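Local coordinates for outer membrane associated protein (Francisella tularensis subsp. tularensis, PDB 6U83) that probably works as an outer-membrane porin, with an OmpA-like domain, the part crystallised here, that binds D-alanine and may contact peptidoglycan, at residues D61-Y66 and N159-A164; K97-Q102 and Y145-G150. All coordinates share one frame; numbering follows the deposited sequence.

Contact 1 (D61-Y66 and N159-A164). With DAL (D-alanine), chain D.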
loop_
_atom_site.group_PDB
_atom_site.type_symbol
_atom_site.label_atom_id
_atom_site.label_comp_id
_atom_site.label_asym_id
_atom_site.label_seq_id
_atom_site.Cartn_x
_atom_site.Cartn_y
_atom_site.Cartn_z
ATOM N N ASP A 61 2.490 -0.515 -2.063
ATOM C CA ASP A 61 2.699 -1.961 -2.035
ATOM C C ASP A 61 3.887 -2.214 -1.112
ATOM O O ASP A 61 5.042 -2.146 -1.537
ATOM C CB ASP A 61 2.913 -2.522 -3.440
ATOM C CG ASP A 61 2.902 -4.037 -3.465
ATOM O OD1 ASP A 61 2.935 -4.638 -2.383
ATOM O OD2 ASP A 61 2.852 -4.635 -4.559
ATOM N N THR A 62 3.587 -2.482 0.155
ATOM C CA THR A 62 4.587 -2.798 1.164
ATOM C C THR A 62 4.727 -4.311 1.274
ATOM O O THR A 62 3.726 -5.022 1.418
ATOM C CB THR A 62 4.172 -2.206 2.513
ATOM O OG1 THR A 62 4.206 -0.773 2.447
ATOM C CG2 THR A 62 5.085 -2.678 3.612
ATOM N N LYS A 63 5.960 -4.800 1.207
ATOM C CA LYS A 63 6.250 -6.225 1.213
ATOM C C LYS A 63 6.747 -6.658 2.584
ATOM O O LYS A 63 7.257 -5.852 3.368
ATOM C CB LYS A 63 7.297 -6.569 0.152
ATOM C CG LYS A 63 6.949 -6.066 -1.230
ATOM C CD LYS A 63 6.188 -7.095 -2.021
ATOM C CE LYS A 63 5.339 -6.397 -3.043
ATOM N NZ LYS A 63 4.693 -7.356 -3.956
ATOM N N PHE A 64 6.603 -7.957 2.857
ATOM C CA PHE A 64 6.970 -8.551 4.133
ATOM C C PHE A 64 7.761 -9.834 3.922
ATOM O O PHE A 64 7.489 -10.606 2.994
ATOM C CB PHE A 64 5.724 -8.895 4.980
ATOM C CG PHE A 64 4.976 -7.709 5.489
ATOM C CD1 PHE A 64 4.025 -7.080 4.697
ATOM C CD2 PHE A 64 5.188 -7.241 6.781
ATOM C CE1 PHE A 64 3.298 -6.006 5.185
ATOM C CE2 PHE A 64 4.452 -6.153 7.272
ATOM C CZ PHE A 64 3.518 -5.536 6.464
ATOM N N ALA A 65 8.715 -10.081 4.819
ATOM C CA ALA A 65 9.406 -11.361 4.816
ATOM C C ALA A 65 8.470 -12.495 5.259
ATOM O O ALA A 65 7.401 -12.283 5.848
ATOM C CB ALA A 65 10.630 -11.312 5.732
ATOM N N TYR A 66 8.907 -13.717 4.983
ATOM C CA TYR A 66 8.084 -14.894 5.195
ATOM C C TYR A 66 7.663 -15.019 6.660
ATOM O O TYR A 66 8.501 -15.003 7.568
ATOM C CB TYR A 66 8.877 -16.121 4.730
ATOM C CG TYR A 66 8.203 -17.438 5.010
ATOM C CD1 TYR A 66 7.211 -17.915 4.169
ATOM C CD2 TYR A 66 8.541 -18.196 6.128
ATOM C CE1 TYR A 66 6.592 -19.113 4.410
ATOM C CE2 TYR A 66 7.917 -19.407 6.392
ATOM C CZ TYR A 66 6.934 -19.856 5.530
ATOM O OH TYR A 66 6.300 -21.057 5.769
ATOM N N ASN A 159 3.563 -12.013 -2.909
ATOM C CA ASN A 159 2.188 -11.974 -2.426
ATOM C C ASN A 159 2.099 -11.545 -0.965
ATOM O O ASN A 159 1.036 -11.093 -0.522
ATOM C CB ASN A 159 1.542 -13.340 -2.628
ATOM C CG ASN A 159 1.271 -13.631 -4.080
ATOM O OD1 ASN A 159 0.754 -12.779 -4.795
ATOM N ND2 ASN A 159 1.626 -14.826 -4.528
ATOM N N GLN A 160 3.197 -11.671 -0.222
ATOM C CA GLN A 160 3.286 -11.316 1.193
ATOM C C GLN A 160 3.380 -9.798 1.315
ATOM O O GLN A 160 4.482 -9.233 1.291
ATOM C CB GLN A 160 4.503 -12.003 1.807
ATOM C CG GLN A 160 4.465 -13.535 1.732
ATOM C CD GLN A 160 5.857 -14.169 1.863
ATOM O OE1 GLN A 160 5.998 -15.388 1.767
ATOM N NE2 GLN A 160 6.886 -13.341 2.079
ATOM N N ARG A 161 2.226 -9.123 1.464
ATOM C CA ARG A 161 2.183 -7.683 1.224
ATOM C C ARG A 161 0.939 -7.025 1.819
ATOM O O ARG A 161 -0.053 -7.677 2.150
ATOM C CB ARG A 161 2.209 -7.381 -0.271
ATOM C CG ARG A 161 0.821 -7.474 -0.885
ATOM C CD ARG A 161 0.882 -8.048 -2.269
ATOM N NE ARG A 161 -0.396 -8.016 -2.971
ATOM C CZ ARG A 161 -1.228 -9.058 -3.018
ATOM N NH1 ARG A 161 -0.906 -10.188 -2.393
ATOM N NH2 ARG A 161 -2.386 -8.972 -3.675
ATOM N N VAL A 162 1.013 -5.694 1.907
ATOM C CA VAL A 162 -0.104 -4.813 2.211
ATOM C C VAL A 162 -0.267 -3.842 1.052
ATOM O O VAL A 162 0.721 -3.326 0.523
ATOM C CB VAL A 162 0.127 -4.046 3.529
ATOM C CG1 VAL A 162 -0.720 -2.802 3.572
ATOM C CG2 VAL A 162 -0.226 -4.911 4.692
ATOM N N GLU A 163 -1.509 -3.596 0.650
ATOM C CA GLU A 163 -1.817 -2.690 -0.448
ATOM C C GLU A 163 -2.821 -1.635 -0.010
ATOM O O GLU A 163 -3.687 -1.889 0.836
ATOM C CB GLU A 163 -2.417 -3.424 -1.644
ATOM C CG GLU A 163 -1.572 -4.521 -2.222
ATOM C CD GLU A 163 -2.200 -5.064 -3.480
ATOM O OE1 GLU A 163 -3.375 -4.703 -3.756
ATOM O OE2 GLU A 163 -1.525 -5.839 -4.191
ATOM N N ALA A 164 -2.725 -0.463 -0.637
ATOM C CA ALA A 164 -3.697 0.607 -0.460
ATOM C C ALA A 164 -3.574 1.571 -1.630
ATOM O O ALA A 164 -2.495 1.711 -2.214
ATOM C CB ALA A 164 -3.483 1.353 0.857
HETATM N N DAL D . 2.247 -17.661 3.736
HETATM C CA DAL D . 3.439 -17.063 4.320
HETATM C CB DAL D . 3.688 -17.627 5.728
HETATM C C DAL D . 3.375 -15.537 4.354
HETATM O O DAL D . 4.259 -14.922 4.956
HETATM O OXT DAL D . 2.465 -14.893 3.799
#
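T62 and V162 form the hydrogen-bonded pair at the heart of this antiparallel strand contact, exchanging two backbone bonds: T62 N to V162 O (3.0 Å) and V162 N to T62 O (2.8 Å). D61–E163 and K63–R161 flank it as non-hydrogen-bonded pairs. Beyond the strand end, F64 N reaches Q160 O, and the Q160 side chain takes over: its NE2 gives a hydrogen to F64 O (2.9 Å), which lies in the amide plane.

On the face that carries T62 and V162, the F64 ring packs against V162. With CG of F64 beside its own backbone N (chi1 -69°), CE1 meets V162 CG2 at 3.7 Å and R161 CA lies at the ring edge. Helix 110-130 covers this side, through R120 and V124.

Charges occupy the D61, K63, R161 and E163 face. D61 OD1 rests against R161 CB (3.5 Å), while E163 OE2 receives R161 NE at 2.7 Å from above the carboxylate plane. K63 NZ makes only a weak salt bridge to D61 OD2 and also donates to R158 O and N40 O.

The D-alanine meets the contact at the end marked by Y66 and Q160: Q160 CG approaches OXT at 3.2 Å, and Y66 CE1 lies 3.5 Å from the ligand CB. Q160 OE1 is occupied by S101 OG. Since both ends of its amide are engaged, Q160 should be fixed in rotation, its aliphatic part presented to the ligand carboxylate as one wall of the pocket.

Contact 2 (K97-Q102 and Y145-G150); sequences KGYASQ and YNDTLG. With DAL (D-alanine), chain D.
Q102 lays its extended side chain over one face of the Y145 ring, with CG 3.7 Å from the ring centroid and only 4° off the ring normal, a CH-pi contact. The terminal amide continues the overlap, almost parallel to the ring (planes 6° apart), and CD comes 3.8 Å from Y145 CE1. Q102 CG stands anti to the backbone N (chi1 180°) and the chain stays extended beyond it, which carries it straight across the face. On the tyrosine side, CG of Y145, set between its backbone N and carbonyl carbon, lays the ring alongside Q102, and Q102 CB meets Y145 CG at 3.5 Å. Weak bonds from Q102 NE2 run to Q104 and G106 carbonyls.

The backbones touch at A100, whose O accepts a CA-H contact from Y145 CA (3.4 Å). In the beta-alpha-beta topology of the OmpA-like fold, 97-102 is the exit of strand 94-98, leading toward helix 110-130; the loop 145-150 comes after the parallel neighbour, strand 138-142. The exit of strand 94-98 supplies A100 and S101 to the ligand pocket, which helix 110-130 also lines.

Farther back, the Y99 ring presents its edge to the 145-150 loop: CD1 faces N146 O in the ring plane, and CE1 meets D147 CB at 3.5 Å. R161 makes a cation-pi contact with this ring, while F143 lies nearly parallel to it.

S101 N donates to OXT of D-alanine (3.0 Å), and A100 CB comes within 3.2 Å of the same oxygen. S101 OG, whose stronger partner is Q160, adds a weak bond to the ligand amino group; N113, R120 and D67 N also hydrogen-bond the D-alanine.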
loop_
_atom_site.group_PDB
_atom_site.type_symbol
_atom_site.label_atom_id
_atom_site.label_comp_id
_atom_site.label_asym_id
_atom_site.label_seq_id
_atom_site.Cartn_x
_atom_site.Cartn_y
_atom_site.Cartn_z
ATOM N N LYS A 97 -5.143 -3.070 3.039
ATOM C CA LYS A 97 -5.449 -4.471 2.761
ATOM C C LYS A 97 -4.189 -5.320 2.892
ATOM O O LYS A 97 -3.185 -5.052 2.227
ATOM C CB LYS A 97 -6.039 -4.622 1.360
ATOM C CG LYS A 97 -7.291 -3.802 1.140
ATOM C CD LYS A 97 -7.695 -3.869 -0.309
ATOM C CE LYS A 97 -9.033 -3.204 -0.521
ATOM N NZ LYS A 97 -9.464 -3.272 -1.949
ATOM N N GLY A 98 -4.262 -6.364 3.710
ATOM C CA GLY A 98 -3.155 -7.265 3.937
ATOM C C GLY A 98 -3.329 -8.584 3.200
ATOM O O GLY A 98 -4.436 -9.089 3.067
ATOM N N TYR A 99 -2.217 -9.155 2.746
ATOM C CA TYR A 99 -2.264 -10.397 1.991
ATOM C C TYR A 99 -1.157 -11.330 2.467
ATOM O O TYR A 99 -0.229 -10.931 3.188
ATOM C CB TYR A 99 -2.125 -10.149 0.482
ATOM C CG TYR A 99 -3.210 -9.285 -0.101
ATOM C CD1 TYR A 99 -4.305 -9.857 -0.739
ATOM C CD2 TYR A 99 -3.152 -7.890 -0.010
ATOM C CE1 TYR A 99 -5.317 -9.067 -1.272
ATOM C CE2 TYR A 99 -4.174 -7.081 -0.549
ATOM C CZ TYR A 99 -5.247 -7.687 -1.174
ATOM O OH TYR A 99 -6.259 -6.933 -1.712
ATOM N N ALA A 100 -1.258 -12.585 2.029
ATOM C CA ALA A 100 -0.267 -13.594 2.359
ATOM C C ALA A 100 0.023 -14.435 1.120
ATOM O O ALA A 100 -0.716 -14.413 0.133
ATOM C CB ALA A 100 -0.737 -14.466 3.548
ATOM N N SER A 101 1.136 -15.152 1.163
ATOM C CA SER A 101 1.381 -16.159 0.146
ATOM C C SER A 101 0.806 -17.489 0.618
ATOM O O SER A 101 0.649 -17.733 1.814
ATOM C CB SER A 101 2.879 -16.296 -0.130
ATOM O OG SER A 101 3.577 -16.716 1.036
ATOM N N GLN A 102 0.470 -18.350 -0.328
ATOM C CA GLN A 102 0.042 -19.703 0.022
ATOM C C GLN A 102 1.267 -20.595 -0.064
ATOM O O GLN A 102 1.700 -20.964 -1.157
ATOM C CB GLN A 102 -1.067 -20.217 -0.885
ATOM C CG GLN A 102 -1.466 -21.628 -0.487
ATOM C CD GLN A 102 -2.531 -22.222 -1.373
ATOM O OE1 GLN A 102 -2.848 -21.678 -2.427
ATOM N NE2 GLN A 102 -3.091 -23.352 -0.953
ATOM N N TYR A 145 -4.262 -15.699 1.780
ATOM C CA TYR A 145 -3.697 -15.980 0.471
ATOM C C TYR A 145 -4.752 -16.027 -0.628
ATOM O O TYR A 145 -4.623 -16.810 -1.578
ATOM C CB TYR A 145 -2.861 -17.261 0.515
ATOM C CG TYR A 145 -3.507 -18.548 1.012
ATOM C CD1 TYR A 145 -4.550 -19.148 0.316
ATOM C CD2 TYR A 145 -3.005 -19.213 2.135
ATOM C CE1 TYR A 145 -5.098 -20.346 0.747
ATOM C CE2 TYR A 145 -3.554 -20.416 2.574
ATOM C CZ TYR A 145 -4.591 -20.974 1.869
ATOM O OH TYR A 145 -5.141 -22.163 2.276
ATOM N N ASN A 146 -5.796 -15.210 -0.530
ATOM C CA ASN A 146 -6.664 -14.966 -1.669
ATOM C C ASN A 146 -6.193 -13.699 -2.379
ATOM O O ASN A 146 -5.360 -12.949 -1.866
ATOM C CB ASN A 146 -8.122 -14.832 -1.234
ATOM C CG ASN A 146 -8.639 -16.070 -0.502
ATOM O OD1 ASN A 146 -8.778 -17.149 -1.088
ATOM N ND2 ASN A 146 -8.943 -15.909 0.785
ATOM N N ASP A 147 -6.731 -13.458 -3.573
ATOM C CA ASP A 147 -6.305 -12.311 -4.381
ATOM C C ASP A 147 -4.784 -12.268 -4.524
ATOM O O ASP A 147 -4.169 -11.204 -4.431
ATOM C CB ASP A 147 -6.802 -10.986 -3.787
ATOM C CG ASP A 147 -8.320 -10.850 -3.793
ATOM O OD1 ASP A 147 -9.013 -11.758 -4.307
ATOM O OD2 ASP A 147 -8.814 -9.824 -3.267
ATOM N N THR A 148 -4.157 -13.431 -4.704
ATOM C CA THR A 148 -2.726 -13.399 -4.962
ATOM C C THR A 148 -2.471 -12.710 -6.293
ATOM O O THR A 148 -3.342 -12.642 -7.163
ATOM C CB THR A 148 -2.109 -14.802 -4.970
ATOM O OG1 THR A 148 -2.627 -15.563 -6.069
ATOM C CG2 THR A 148 -2.378 -15.514 -3.662
ATOM N N LEU A 149 -1.262 -12.183 -6.444
ATOM C CA LEU A 149 -0.960 -11.363 -7.610
ATOM C C LEU A 149 -1.016 -12.181 -8.897
ATOM O O LEU A 149 -0.640 -13.356 -8.937
ATOM C CB LEU A 149 0.406 -10.706 -7.444
ATOM C CG LEU A 149 0.427 -9.612 -6.374
ATOM C CD1 LEU A 149 1.844 -9.140 -6.129
ATOM C CD2 LEU A 149 -0.450 -8.437 -6.796
ATOM N N GLY A 150 -1.515 -11.551 -9.952
ATOM C CA GLY A 150 -1.607 -12.229 -11.225
ATOM C C GLY A 150 -0.240 -12.381 -11.866
ATOM O O GLY A 150 0.612 -11.492 -11.793
HETATM N N DAL D . 2.247 -17.661 3.736
HETATM C CA DAL D . 3.439 -17.063 4.320
HETATM C CB DAL D . 3.688 -17.627 5.728
HETATM C C DAL D . 3.375 -15.537 4.354
HETATM O O DAL D . 4.259 -14.922 4.956
HETATM O OXT DAL D . 2.465 -14.893 3.799
#

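Contacts 1 and 2, their centres about 9 Å apart, both reach the same sheet, through strands 94-98 and 161-172, which are antiparallel neighbours. R161 O and Y99 N, 2.7 Å apart, probably hydrogen bond across that seam, and N159 OD1 likewise approaches L149 N at 2.7 Å, tying the 145-150 loop to the start of 159-164. R161 NH2 donates to D147 O, giving the loop another hold. Along the chain, both segments of contact 2 fall between those of contact 1. The two meet at D-alanine: contact 1 contributes Y66 and Q160, contact 2 A100 and S101, and together these four are half of the eight pocket residues.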